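Local coordinates for protein histidine kinase (Paraburkholderia phymatum, PDB 6NB0) that probably transfers phosphate from ATP to a protein histidine, acting as a sensor kinase in a phosphorelay, at residues A[186-191]-A[195-200]; A[178-183]-A[208-213]; A[231-236]-A[247-252]; A[220-225]-A[237-242]. One frame throughout, in Å; residues are numbered along the deposited sequence. Where two conformers were deposited one is given.

Interaction 1: A[186-191]-A[195-200]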
loop_
_atom_site.group_PDB
_atom_site.type_symbol
_atom_site.label_atom_id
_atom_site.label_comp_id
_atom_site.label_asym_id
_atom_site.label_seq_id
_atom_site.Cartn_x
_atom_site.Cartn_y
_atom_site.Cartn_z
ATOM N N PHE A 186 -14.223 7.823 3.433
ATOM C CA PHE A 186 -15.198 6.843 2.945
ATOM C C PHE A 186 -16.603 7.438 2.924
ATOM O O PHE A 186 -17.358 7.275 1.949
ATOM C CB PHE A 186 -15.154 5.583 3.824
ATOM C CG PHE A 186 -16.136 4.513 3.380
ATOM C CD1 PHE A 186 -17.427 4.501 3.852
ATOM C CD2 PHE A 186 -15.749 3.553 2.452
ATOM C CE1 PHE A 186 -18.348 3.537 3.406
ATOM C CE2 PHE A 186 -16.643 2.586 2.002
ATOM C CZ PHE A 186 -17.936 2.569 2.487
ATOM N N ALA A 187 -16.986 8.103 4.019
ATOM C CA ALA A 187 -18.318 8.698 4.088
ATOM C C ALA A 187 -18.483 9.755 3.011
ATOM O O ALA A 187 -19.526 9.811 2.343
ATOM C CB ALA A 187 -18.551 9.293 5.486
ATOM N N VAL A 188 -17.431 10.560 2.784
ATOM C CA VAL A 188 -17.471 11.575 1.730
ATOM C C VAL A 188 -17.654 10.913 0.367
ATOM O O VAL A 188 -18.472 11.357 -0.449
ATOM C CB VAL A 188 -16.200 12.446 1.772
ATOM C CG1 VAL A 188 -16.133 13.352 0.530
ATOM C CG2 VAL A 188 -16.208 13.295 3.066
ATOM N N GLU A 189 -16.900 9.827 0.105
ATOM C CA GLU A 189 -17.030 9.135 -1.183
ATOM C C GLU A 189 -18.443 8.623 -1.384
ATOM O O GLU A 189 -18.956 8.597 -2.515
ATOM C CB GLU A 189 -16.026 7.972 -1.273
ATOM C CG GLU A 189 -14.562 8.401 -1.489
ATOM C CD GLU A 189 -14.225 8.627 -2.962
ATOM O OE1 GLU A 189 -15.141 8.949 -3.747
ATOM O OE2 GLU A 189 -13.044 8.500 -3.334
ATOM N N ALA A 190 -19.094 8.236 -0.296
ATOM C CA ALA A 190 -20.468 7.756 -0.328
ATOM C C ALA A 190 -21.479 8.855 0.004
ATOM O O ALA A 190 -22.541 8.574 0.582
ATOM C CB ALA A 190 -20.620 6.574 0.632
ATOM N N SER A 191 -21.184 10.109 -0.363
ATOM C CA SER A 191 -22.108 11.221 -0.159
ATOM C C SER A 191 -22.381 11.945 -1.469
ATOM O O SER A 191 -21.494 12.074 -2.318
ATOM C CB SER A 191 -21.553 12.237 0.867
ATOM O OG SER A 191 -21.477 11.689 2.177
ATOM N N THR A 195 -24.542 17.061 1.099
ATOM C CA THR A 195 -24.625 16.251 2.312
ATOM C C THR A 195 -23.628 16.731 3.358
ATOM O O THR A 195 -22.538 17.206 3.034
ATOM C CB THR A 195 -24.360 14.772 1.956
ATOM O OG1 THR A 195 -25.436 14.309 1.126
ATOM C CG2 THR A 195 -24.266 13.887 3.216
ATOM N N THR A 196 -24.018 16.621 4.627
ATOM C CA THR A 196 -23.125 16.872 5.754
ATOM C C THR A 196 -22.614 15.548 6.323
ATOM O O THR A 196 -23.410 14.685 6.701
ATOM C CB THR A 196 -23.839 17.666 6.849
ATOM O OG1 THR A 196 -24.272 18.916 6.309
ATOM C CG2 THR A 196 -22.893 17.920 8.034
ATOM N N VAL A 197 -21.293 15.408 6.389
ATOM C CA VAL A 197 -20.626 14.289 7.062
ATOM C C VAL A 197 -20.116 14.777 8.410
ATOM O O VAL A 197 -19.370 15.758 8.479
ATOM C CB VAL A 197 -19.480 13.723 6.204
ATOM C CG1 VAL A 197 -18.685 12.648 6.988
ATOM C CG2 VAL A 197 -20.044 13.128 4.889
ATOM N N THR A 198 -20.528 14.119 9.492
ATOM C CA THR A 198 -20.171 14.566 10.835
ATOM C C THR A 198 -19.221 13.558 11.464
ATOM O O THR A 198 -19.523 12.358 11.496
ATOM C CB THR A 198 -21.423 14.726 11.703
ATOM O OG1 THR A 198 -22.258 15.754 11.160
ATOM C CG2 THR A 198 -21.051 15.050 13.164
ATOM N N LEU A 199 -18.080 14.047 11.962
ATOM C CA LEU A 199 -17.189 13.267 12.813
ATOM C C LEU A 199 -17.482 13.633 14.265
ATOM O O LEU A 199 -17.306 14.798 14.655
ATOM C CB LEU A 199 -15.729 13.565 12.459
ATOM C CG LEU A 199 -14.646 12.956 13.368
ATOM C CD1 LEU A 199 -14.760 11.442 13.402
ATOM C CD2 LEU A 199 -13.271 13.365 12.860
ATOM N N ASP A 200 -17.981 12.670 15.041
ATOM C CA ASP A 200 -18.183 12.817 16.486
ATOM C C ASP A 200 -17.032 12.114 17.189
ATOM O O ASP A 200 -16.702 10.983 16.823
ATOM C CB ASP A 200 -19.487 12.157 16.951
ATOM C CG ASP A 200 -20.713 12.914 16.540
ATOM O OD1 ASP A 200 -20.602 14.103 16.212
ATOM O OD2 ASP A 200 -21.801 12.314 16.569
#
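Ala187, Val188 and Ser191 meet Val197 and Thr195 in a small, mostly apolar and buried contact where the end of helix 173-189 turns back into strand 196-204. Val197 is the centre of it. Its CG1, anti to the backbone N (chi1 174°), reaches the methyl of Ala187, with Ala187 CB 3.7 Å from Val197 CG1. The other branch slots between helix and turn: Val197 CG2 lies 3.4 Å from Ser191 OG and 4.3 Å from Val188 CG2. The helix and the strand that follows it belong to the two layers of the alpha/beta sandwich formed by the catalytic domain of histidine kinases, and this tight connection sets the end of the helix against the sheet. No hydrogen bond joins the two segments. Instead Ser191 turns its hydroxyl back on the end of the preceding helix and donates to Ala187 O at 2.7 Å, approaching from above the carbonyl plane, 43° out of it. That bond fixes the rotation of the serine and leaves OG sitting against methyl groups, Thr195 CG2 being 3.7 Å from Ser191 OG. Thr195 sends its own hydroxyl to Ala192 O, which leaves the methyl for the serine. Beyond the two segments, Val212 and Trp214 of strand 207-214 pack on Ala187, while Val146 and Leu150 of helix 135-154 cover Val188.

Interaction 2: A[178-183]-A[208-213]; sequences AALWLL and LRATVS
Leu183 lies against Val212 and Ala210 where helix 173-189 packs on strand 207-214, and its side chain carries most of the contact. Starting at the backbone, Leu183 CB is 4.1 Å from Val212 CG2. One bond further, Leu183 CG closes to 3.7 Å from the same methyl, Val212 CG2. At the tip, Leu183 CD2 stays 3.7 Å from Val212 CG2 and passes on toward the strand backbone, coming 4.0 Å from Ala210 O. The leucine and the valine thus run alongside and past each other in opposite senses, rather than meeting end on. The first torsion of Leu183, at -152°, sets CG roughly opposite the backbone N and so brings CG and CD2 onto Val212 CG2. One turn back, Leu180 adds a second point of contact: its CB does not point at the strand, but the chain bends over so that Leu180 CD2 rests 3.8 Å from Ala210 CB. The packing has a polar cost. Leu183 O is buried by it and finds no hydrogen-bond partner in the model, with Val212 CG1 4.0 Å from Leu183 O. Leu138 and Thr142 of helix 135-154 cover Leu180, and Val197 and Leu199 of the neighbouring strand flank Val212. Segments 178-183 and 208-213 run at 21° to each other, as expected for a helix laid on the mixed five-stranded sheet of the GHKL-type alpha/beta sandwich that forms the catalytic domain of histidine kinases.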
loop_
_atom_site.group_PDB
_atom_site.type_symbol
_atom_site.label_atom_id
_atom_site.label_comp_id
_atom_site.label_asym_id
_atom_site.label_seq_id
_atom_site.Cartn_x
_atom_site.Cartn_y
_atom_site.Cartn_z
ATOM N N ALA A 178 -4.274 7.914 9.909
ATOM C CA ALA A 178 -4.722 7.260 8.681
ATOM C C ALA A 178 -6.136 6.697 8.848
ATOM O O ALA A 178 -6.980 6.811 7.946
ATOM C CB ALA A 178 -3.718 6.157 8.315
ATOM N N ALA A 179 -6.413 6.095 10.008
ATOM C CA ALA A 179 -7.721 5.492 10.251
ATOM C C ALA A 179 -8.829 6.534 10.251
ATOM O O ALA A 179 -9.887 6.319 9.648
ATOM C CB ALA A 179 -7.705 4.713 11.575
ATOM N N LEU A 180 -8.604 7.678 10.906
ATOM C CA LEU A 180 -9.638 8.703 10.936
ATOM C C LEU A 180 -9.812 9.338 9.567
ATOM O O LEU A 180 -10.939 9.630 9.152
ATOM C CB LEU A 180 -9.309 9.766 11.978
ATOM C CG LEU A 180 -9.228 9.222 13.420
ATOM C CD1 LEU A 180 -8.764 10.334 14.324
ATOM C CD2 LEU A 180 -10.574 8.704 13.891
ATOM N N TRP A 181 -8.706 9.569 8.861
ATOM C CA TRP A 181 -8.801 10.059 7.484
ATOM C C TRP A 181 -9.716 9.169 6.643
ATOM O O TRP A 181 -10.585 9.658 5.914
ATOM C CB TRP A 181 -7.387 10.114 6.889
ATOM C CG TRP A 181 -7.327 10.604 5.447
ATOM C CD1 TRP A 181 -7.108 11.883 5.019
ATOM C CD2 TRP A 181 -7.453 9.791 4.267
ATOM N NE1 TRP A 181 -7.103 11.921 3.616
ATOM C CE2 TRP A 181 -7.320 10.643 3.147
ATOM C CE3 TRP A 181 -7.676 8.415 4.050
ATOM C CZ2 TRP A 181 -7.392 10.167 1.829
ATOM C CZ3 TRP A 181 -7.744 7.948 2.738
ATOM C CH2 TRP A 181 -7.616 8.818 1.653
ATOM N N LEU A 182 -9.533 7.846 6.738
ATOM C CA LEU A 182 -10.309 6.930 5.900
ATOM C C LEU A 182 -11.753 6.861 6.360
ATOM O O LEU A 182 -12.673 6.801 5.534
ATOM C CB LEU A 182 -9.664 5.536 5.927
ATOM C CG LEU A 182 -10.353 4.426 5.101
ATOM C CD1 LEU A 182 -10.449 4.833 3.618
ATOM C CD2 LEU A 182 -9.565 3.108 5.228
ATOM N N LEU A 183 -11.967 6.876 7.680
ATOM C CA LEU A 183 -13.316 6.918 8.239
ATOM C C LEU A 183 -14.124 8.063 7.628
ATOM O O LEU A 183 -15.270 7.873 7.198
ATOM C CB LEU A 183 -13.212 7.073 9.761
ATOM C CG LEU A 183 -14.300 6.533 10.678
ATOM C CD1 LEU A 183 -14.236 5.004 10.676
ATOM C CD2 LEU A 183 -14.122 7.107 12.091
ATOM N N LEU A 208 -11.194 5.717 23.453
ATOM C CA LEU A 208 -11.480 6.754 22.457
ATOM C C LEU A 208 -12.565 6.246 21.521
ATOM O O LEU A 208 -12.454 5.135 20.992
ATOM C CB LEU A 208 -10.235 7.097 21.639
ATOM C CG LEU A 208 -10.446 7.928 20.365
ATOM C CD1 LEU A 208 -10.837 9.382 20.676
ATOM C CD2 LEU A 208 -9.218 7.903 19.423
ATOM N N ARG A 209 -13.599 7.064 21.299
ATOM C CA ARG A 209 -14.713 6.716 20.422
ATOM C C ARG A 209 -14.820 7.778 19.340
ATOM O O ARG A 209 -14.943 8.965 19.653
ATOM C CB ARG A 209 -16.028 6.625 21.202
ATOM C CG ARG A 209 -15.978 5.676 22.390
ATOM C CD ARG A 209 -17.223 5.806 23.264
ATOM N NE ARG A 209 -17.487 7.189 23.659
ATOM C CZ ARG A 209 -18.367 7.550 24.588
ATOM N NH1 ARG A 209 -19.071 6.631 25.237
ATOM N NH2 ARG A 209 -18.541 8.833 24.873
ATOM N N ALA A 210 -14.756 7.354 18.082
ATOM C CA ALA A 210 -14.911 8.247 16.933
ATOM C C ALA A 210 -15.973 7.650 16.026
ATOM O O ALA A 210 -15.869 6.477 15.643
ATOM C CB ALA A 210 -13.597 8.412 16.165
ATOM N N THR A 211 -16.989 8.445 15.688
ATOM C CA THR A 211 -18.096 7.982 14.861
ATOM C C THR A 211 -18.288 8.972 13.728
ATOM O O THR A 211 -18.306 10.185 13.964
ATOM C CB THR A 211 -19.389 7.856 15.675
ATOM O OG1 THR A 211 -19.207 6.854 16.683
ATOM C CG2 THR A 211 -20.549 7.461 14.767
ATOM N N VAL A 212 -18.400 8.462 12.505
ATOM C CA VAL A 212 -18.759 9.279 11.351
ATOM C C VAL A 212 -20.193 8.915 10.987
ATOM O O VAL A 212 -20.519 7.730 10.861
ATOM C CB VAL A 212 -17.789 9.064 10.176
ATOM C CG1 VAL A 212 -18.316 9.730 8.928
ATOM C CG2 VAL A 212 -16.394 9.620 10.507
ATOM N N SER A 213 -21.069 9.921 10.897
ATOM C CA SER A 213 -22.464 9.684 10.567
ATOM C C SER A 213 -22.878 10.594 9.423
ATOM O O SER A 213 -22.461 11.754 9.350
ATOM C CB SER A 213 -23.389 9.889 11.777
ATOM O OG SER A 213 -23.318 11.208 12.281
#

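Interaction 3: A[231-236]-A[247-252]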
loop_
_atom_site.group_PDB
_atom_site.type_symbol
_atom_site.label_atom_id
_atom_site.label_comp_id
_atom_site.label_asym_id
_atom_site.label_seq_id
_atom_site.Cartn_x
_atom_site.Cartn_y
_atom_site.Cartn_z
ATOM N N GLU A 231 -9.441 4.016 -4.464
ATOM C CA GLU A 231 -9.260 3.234 -5.687
ATOM C C GLU A 231 -10.597 2.854 -6.309
ATOM O O GLU A 231 -11.561 2.537 -5.607
ATOM C CB GLU A 231 -8.476 1.957 -5.404
ATOM C CG GLU A 231 -6.999 2.119 -5.138
ATOM C CD GLU A 231 -6.367 0.769 -4.823
ATOM O OE1 GLU A 231 -6.868 0.087 -3.886
ATOM O OE2 GLU A 231 -5.397 0.386 -5.513
ATOM N N ASN A 232 -10.629 2.836 -7.643
ATOM C CA ASN A 232 -11.865 2.530 -8.351
ATOM C C ASN A 232 -12.431 1.160 -7.956
ATOM O O ASN A 232 -13.633 1.022 -7.675
ATOM C CB ASN A 232 -11.634 2.601 -9.858
ATOM C CG ASN A 232 -12.918 2.446 -10.648
ATOM O OD1 ASN A 232 -13.333 1.333 -10.953
ATOM N ND2 ASN A 232 -13.552 3.565 -10.983
ATOM N N PHE A 233 -11.605 0.123 -7.951
ATOM C CA PHE A 233 -12.122 -1.214 -7.652
ATOM C C PHE A 233 -12.523 -1.346 -6.187
ATOM O O PHE A 233 -13.437 -2.113 -5.863
ATOM C CB PHE A 233 -11.082 -2.267 -8.010
ATOM C CG PHE A 233 -11.429 -3.651 -7.544
ATOM C CD1 PHE A 233 -12.264 -4.459 -8.300
ATOM C CD2 PHE A 233 -10.909 -4.148 -6.351
ATOM C CE1 PHE A 233 -12.584 -5.741 -7.881
ATOM C CE2 PHE A 233 -11.227 -5.431 -5.921
ATOM C CZ PHE A 233 -12.063 -6.228 -6.689
ATOM N N ALA A 234 -11.823 -0.623 -5.301
ATOM C CA ALA A 234 -12.211 -0.575 -3.891
ATOM C C ALA A 234 -13.571 0.093 -3.720
ATOM O O ALA A 234 -14.420 -0.370 -2.942
ATOM C CB ALA A 234 -11.152 0.181 -3.089
ATOM N N ARG A 235 -13.779 1.216 -4.416
ATOM C CA ARG A 235 -15.077 1.883 -4.376
ATOM C C ARG A 235 -16.188 0.984 -4.911
ATOM O O ARG A 235 -17.278 0.932 -4.332
ATOM C CB ARG A 235 -15.013 3.194 -5.158
ATOM C CG ARG A 235 -14.200 4.273 -4.433
ATOM C CD ARG A 235 -14.185 5.617 -5.196
ATOM N NE ARG A 235 -13.291 5.630 -6.362
ATOM C CZ ARG A 235 -13.676 5.625 -7.639
ATOM N NH1 ARG A 235 -14.960 5.556 -7.987
ATOM N NH2 ARG A 235 -12.756 5.686 -8.594
ATOM N N ALA A 236 -15.936 0.284 -6.028
ATOM C CA ALA A 236 -16.902 -0.672 -6.561
ATOM C C ALA A 236 -17.200 -1.785 -5.559
ATOM O O ALA A 236 -18.371 -2.115 -5.313
ATOM C CB ALA A 236 -16.390 -1.263 -7.879
ATOM N N ILE A 247 -16.737 -6.381 6.551
ATOM C CA ILE A 247 -16.687 -4.995 6.126
ATOM C C ILE A 247 -16.464 -4.934 4.624
ATOM O O ILE A 247 -16.002 -5.891 4.004
ATOM C CB ILE A 247 -15.558 -4.239 6.857
ATOM C CG1 ILE A 247 -14.210 -4.934 6.573
ATOM C CG2 ILE A 247 -15.871 -4.162 8.352
ATOM C CD1 ILE A 247 -12.982 -4.084 6.969
ATOM N N SER A 248 -16.787 -3.781 4.050
ATOM C CA SER A 248 -16.260 -3.413 2.740
ATOM C C SER A 248 -14.732 -3.429 2.800
ATOM O O SER A 248 -14.143 -2.906 3.746
ATOM C CB SER A 248 -16.769 -2.022 2.351
ATOM O OG SER A 248 -18.200 -1.988 2.264
ATOM N N TRP A 249 -14.090 -4.067 1.811
ATOM C CA TRP A 249 -12.642 -4.296 1.890
ATOM C C TRP A 249 -11.879 -3.005 2.116
ATOM O O TRP A 249 -10.866 -2.978 2.834
ATOM C CB TRP A 249 -12.140 -4.941 0.607
ATOM C CG TRP A 249 -12.664 -6.287 0.349
ATOM C CD1 TRP A 249 -13.441 -7.049 1.176
ATOM C CD2 TRP A 249 -12.432 -7.063 -0.827
ATOM N NE1 TRP A 249 -13.705 -8.267 0.578
ATOM C CE2 TRP A 249 -13.103 -8.295 -0.655
ATOM C CE3 TRP A 249 -11.734 -6.832 -2.020
ATOM C CZ2 TRP A 249 -13.085 -9.300 -1.631
ATOM C CZ3 TRP A 249 -11.712 -7.845 -2.988
ATOM C CH2 TRP A 249 -12.393 -9.052 -2.788
ATOM N N VAL A 250 -12.359 -1.916 1.522
ATOM C CA VAL A 250 -11.585 -0.684 1.556
ATOM C C VAL A 250 -11.464 -0.131 2.975
ATOM O O VAL A 250 -10.581 0.686 3.230
ATOM C CB VAL A 250 -12.201 0.362 0.598
ATOM C CG1 VAL A 250 -13.545 0.881 1.123
ATOM C CG2 VAL A 250 -11.238 1.536 0.377
ATOM N N LEU A 251 -12.316 -0.557 3.913
ATOM C CA LEU A 251 -12.240 -0.051 5.285
ATOM C C LEU A 251 -11.267 -0.854 6.150
ATOM O O LEU A 251 -11.194 -0.631 7.364
ATOM C CB LEU A 251 -13.642 -0.027 5.924
ATOM C CG LEU A 251 -14.528 1.093 5.345
ATOM C CD1 LEU A 251 -16.016 0.944 5.687
ATOM C CD2 LEU A 251 -14.022 2.482 5.739
ATOM N N ALA A 252 -10.534 -1.788 5.545
ATOM C CA ALA A 252 -9.627 -2.652 6.283
ATOM C C ALA A 252 -8.690 -1.862 7.198
ATOM O O ALA A 252 -8.402 -2.294 8.323
ATOM C CB ALA A 252 -8.824 -3.489 5.296
HETATM O O HOH W 1 -14.309 -1.938 -0.550
#
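Ala234 and Val250 form the tight, buried half of this contact, whereas Phe233 and Trp249 make its more open, partly exposed half. On the inner side Ala234 CB sits 3.7 Å from Val250 CG2 and 3.8 Å from Val250 CB, so the methyl lies against the valine branch point; CG2 is placed there by standing anti to the backbone N. Phe186 and Leu230 also pack on Val250. Next to the methyl contact one water ties the backbones together, donating a hydrogen bond to Ala234 O at 2.9 Å and accepting one from Val250 N at 2.8 Å. On the outer side the rings do not stack. Trp249 CZ3 comes to the edge of the phenyl ring, near its plane, 3.8 Å from Phe233 CE2, and the two side chains cross obliquely. Thr118 of the second subunit packs on both rings, and His60 of helix 44-68 meets the indole, so this side faces the dimerization helices. The sequence around Phe233 resembles the F box of histidine kinases, and 247-252 probably takes the G2-box position without its characteristic glycines; the contact would then join the two ends of the ATP-lid region.

Interaction 4: A[220-225]-A[237-242]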
loop_
_atom_site.group_PDB
_atom_site.type_symbol
_atom_site.label_atom_id
_atom_site.label_comp_id
_atom_site.label_asym_id
_atom_site.label_seq_id
_atom_site.Cartn_x
_atom_site.Cartn_y
_atom_site.Cartn_z
ATOM N N ALA A 220 -22.878 7.199 -5.254
ATOM C CA ALA A 220 -21.808 8.166 -5.488
ATOM C C ALA A 220 -20.428 7.511 -5.475
ATOM O O ALA A 220 -19.498 8.030 -6.098
ATOM C CB ALA A 220 -21.889 9.289 -4.455
ATOM N N LEU A 221 -20.274 6.377 -4.776
ATOM C CA LEU A 221 -18.976 5.700 -4.698
ATOM C C LEU A 221 -18.428 5.365 -6.078
ATOM O O LEU A 221 -17.209 5.373 -6.297
ATOM C CB LEU A 221 -19.127 4.411 -3.881
ATOM C CG LEU A 221 -19.028 4.586 -2.367
ATOM C CD1 LEU A 221 -19.609 3.361 -1.665
ATOM C CD2 LEU A 221 -17.552 4.789 -2.011
ATOM N N THR A 222 -19.310 5.018 -7.013
ATOM C CA THR A 222 -18.887 4.550 -8.324
ATOM C C THR A 222 -19.301 5.496 -9.438
ATOM O O THR A 222 -19.251 5.115 -10.608
ATOM C CB THR A 222 -19.429 3.139 -8.603
ATOM O OG1 THR A 222 -20.848 3.118 -8.427
ATOM C CG2 THR A 222 -18.790 2.114 -7.670
ATOM N N ASP A 223 -19.703 6.715 -9.109
ATOM C CA ASP A 223 -20.155 7.647 -10.138
ATOM C C ASP A 223 -18.947 8.238 -10.864
ATOM O O ASP A 223 -18.199 9.021 -10.267
ATOM C CB ASP A 223 -21.013 8.745 -9.489
ATOM C CG ASP A 223 -21.645 9.691 -10.494
ATOM O OD1 ASP A 223 -21.215 9.741 -11.660
ATOM O OD2 ASP A 223 -22.582 10.403 -10.100
ATOM N N PRO A 224 -18.746 7.930 -12.156
ATOM C CA PRO A 224 -17.551 8.430 -12.860
ATOM C C PRO A 224 -17.559 9.922 -13.127
ATOM O O PRO A 224 -16.516 10.456 -13.518
ATOM C CB PRO A 224 -17.556 7.640 -14.181
ATOM C CG PRO A 224 -18.990 7.291 -14.409
ATOM C CD PRO A 224 -19.588 7.089 -13.023
ATOM N N ALA A 225 -18.680 10.612 -12.929
ATOM C CA ALA A 225 -18.724 12.065 -13.067
ATOM C C ALA A 225 -18.256 12.808 -11.816
ATOM O O ALA A 225 -18.134 14.038 -11.844
ATOM C CB ALA A 225 -20.145 12.514 -13.426
ATOM N N GLN A 237 -16.151 -2.392 -4.988
ATOM C CA GLN A 237 -16.344 -3.480 -4.033
ATOM C C GLN A 237 -17.172 -3.024 -2.843
ATOM O O GLN A 237 -17.943 -3.823 -2.287
ATOM C CB GLN A 237 -14.991 -4.044 -3.556
ATOM C CG GLN A 237 -15.084 -5.449 -2.942
ATOM C CD GLN A 237 -15.548 -5.449 -1.481
ATOM O OE1 GLN A 237 -15.342 -4.477 -0.755
ATOM N NE2 GLN A 237 -16.200 -6.539 -1.061
ATOM N N ALA A 238 -17.068 -1.742 -2.472
ATOM C CA ALA A 238 -17.777 -1.259 -1.288
ATOM C C ALA A 238 -19.286 -1.202 -1.504
ATOM O O ALA A 238 -20.029 -1.198 -0.518
ATOM C CB ALA A 238 -17.267 0.122 -0.876
ATOM N N THR A 239 -19.752 -1.126 -2.757
ATOM C CA THR A 239 -21.193 -1.164 -3.007
ATOM C C THR A 239 -21.744 -2.578 -2.971
ATOM O O THR A 239 -22.963 -2.749 -3.048
ATOM C CB THR A 239 -21.545 -0.523 -4.359
ATOM O OG1 THR A 239 -21.047 -1.332 -5.428
ATOM C CG2 THR A 239 -20.981 0.899 -4.488
ATOM N N HIS A 240 -20.884 -3.590 -2.873
ATOM C CA HIS A 240 -21.358 -4.967 -2.928
ATOM C C HIS A 240 -22.024 -5.346 -1.609
ATOM O O HIS A 240 -21.607 -4.885 -0.541
ATOM C CB HIS A 240 -20.215 -5.949 -3.179
ATOM C CG HIS A 240 -19.565 -5.811 -4.517
ATOM N ND1 HIS A 240 -18.532 -6.630 -4.917
ATOM C CD2 HIS A 240 -19.787 -4.953 -5.539
ATOM C CE1 HIS A 240 -18.149 -6.286 -6.133
ATOM N NE2 HIS A 240 -18.897 -5.278 -6.537
ATOM N N PRO A 241 -23.036 -6.215 -1.661
ATOM C CA PRO A 241 -23.642 -6.729 -0.430
ATOM C C PRO A 241 -22.614 -7.432 0.441
ATOM O O PRO A 241 -21.824 -8.255 -0.027
ATOM C CB PRO A 241 -24.705 -7.715 -0.945
ATOM C CG PRO A 241 -25.027 -7.260 -2.311
ATOM C CD PRO A 241 -23.756 -6.666 -2.868
ATOM N N ARG A 242 -22.628 -7.106 1.727
ATOM C CA ARG A 242 -21.622 -7.631 2.634
ATOM C C ARG A 242 -22.064 -8.958 3.225
ATOM O O ARG A 242 -23.198 -9.094 3.705
ATOM C CB ARG A 242 -21.318 -6.617 3.736
ATOM C CG ARG A 242 -20.632 -5.358 3.197
ATOM C CD ARG A 242 -20.846 -4.184 4.119
ATOM N NE ARG A 242 -20.516 -4.565 5.490
ATOM C CZ ARG A 242 -20.905 -3.882 6.564
ATOM N NH1 ARG A 242 -21.670 -2.804 6.423
ATOM N NH2 ARG A 242 -20.547 -4.293 7.773
#
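Thr222 and Thr239 meet methyl to methyl, tip to tip, two threonines that touch through their apolar branches: no hydrogen bond crosses between the segments, and Thr222 CG2 is 4.0 Å from Thr239 CG2. Both residues hold OG1 in the crowded position between backbone N and carbonyl carbon (chi1 54° and 68°), and this turns each CG2 outward to the partner. Thr239 OG1 is bonded back to Ala236 O of helix 232-238, which fixes the methyl in place. Leu221 deepens the contact by sliding past Thr239 in the opposite sense. Leu221 CB and Leu221 CD1 each lie 4.0 Å from Thr239 CG2, so the threonine methyl rests along the leucine rather than on its end alone. Leu221 CD1 also reaches Ala238 CB at 4.1 Å, and from helix 173-189 Phe186 packs on Ala238 and Glu189 on Leu221. The segment 220-225 belongs to the loop that leads from strand 207-214 to helix 232-238, and segment 237-242 leaves that helix, whose sequence is consistent with the F box of histidine kinases, to enter the region that probably corresponds to the ATP lid. Beyond the contact the loop is shaped by an Asx turn: Asp223 OD1 accepts from Ala225 N at 3.0 Å, met from above the carboxylate plane. At the far end of 237-242, Arg242 bonds to the backbone carbonyl of Arg246 and to that of Gln267.

In the fold
Interactions 1 and 2 hold helix 173-189 on adjacent strands of the five-stranded sheet, with centres 11 Å apart; Ala187 CB and Val212 CG1, one from each, touch at 3.5 Å. Interactions 3 and 4 share helix 232-238 and lie 8 Å apart between centres. They are joined by Arg235 NH1 bonded to Leu221 O at 2.8 Å and by Trp249 N bonded to Gln237 OE1 at 2.9 Å. Phe186 bridges the two pairs, its CE2 lying 3.6 Å from Val250 CG1 and 3.8 Å from Ala238 CB. Interactions 2 and 4, about 20 Å apart between centres, do not touch. The four contacts together run from the sheet to the probable ATP-lid region.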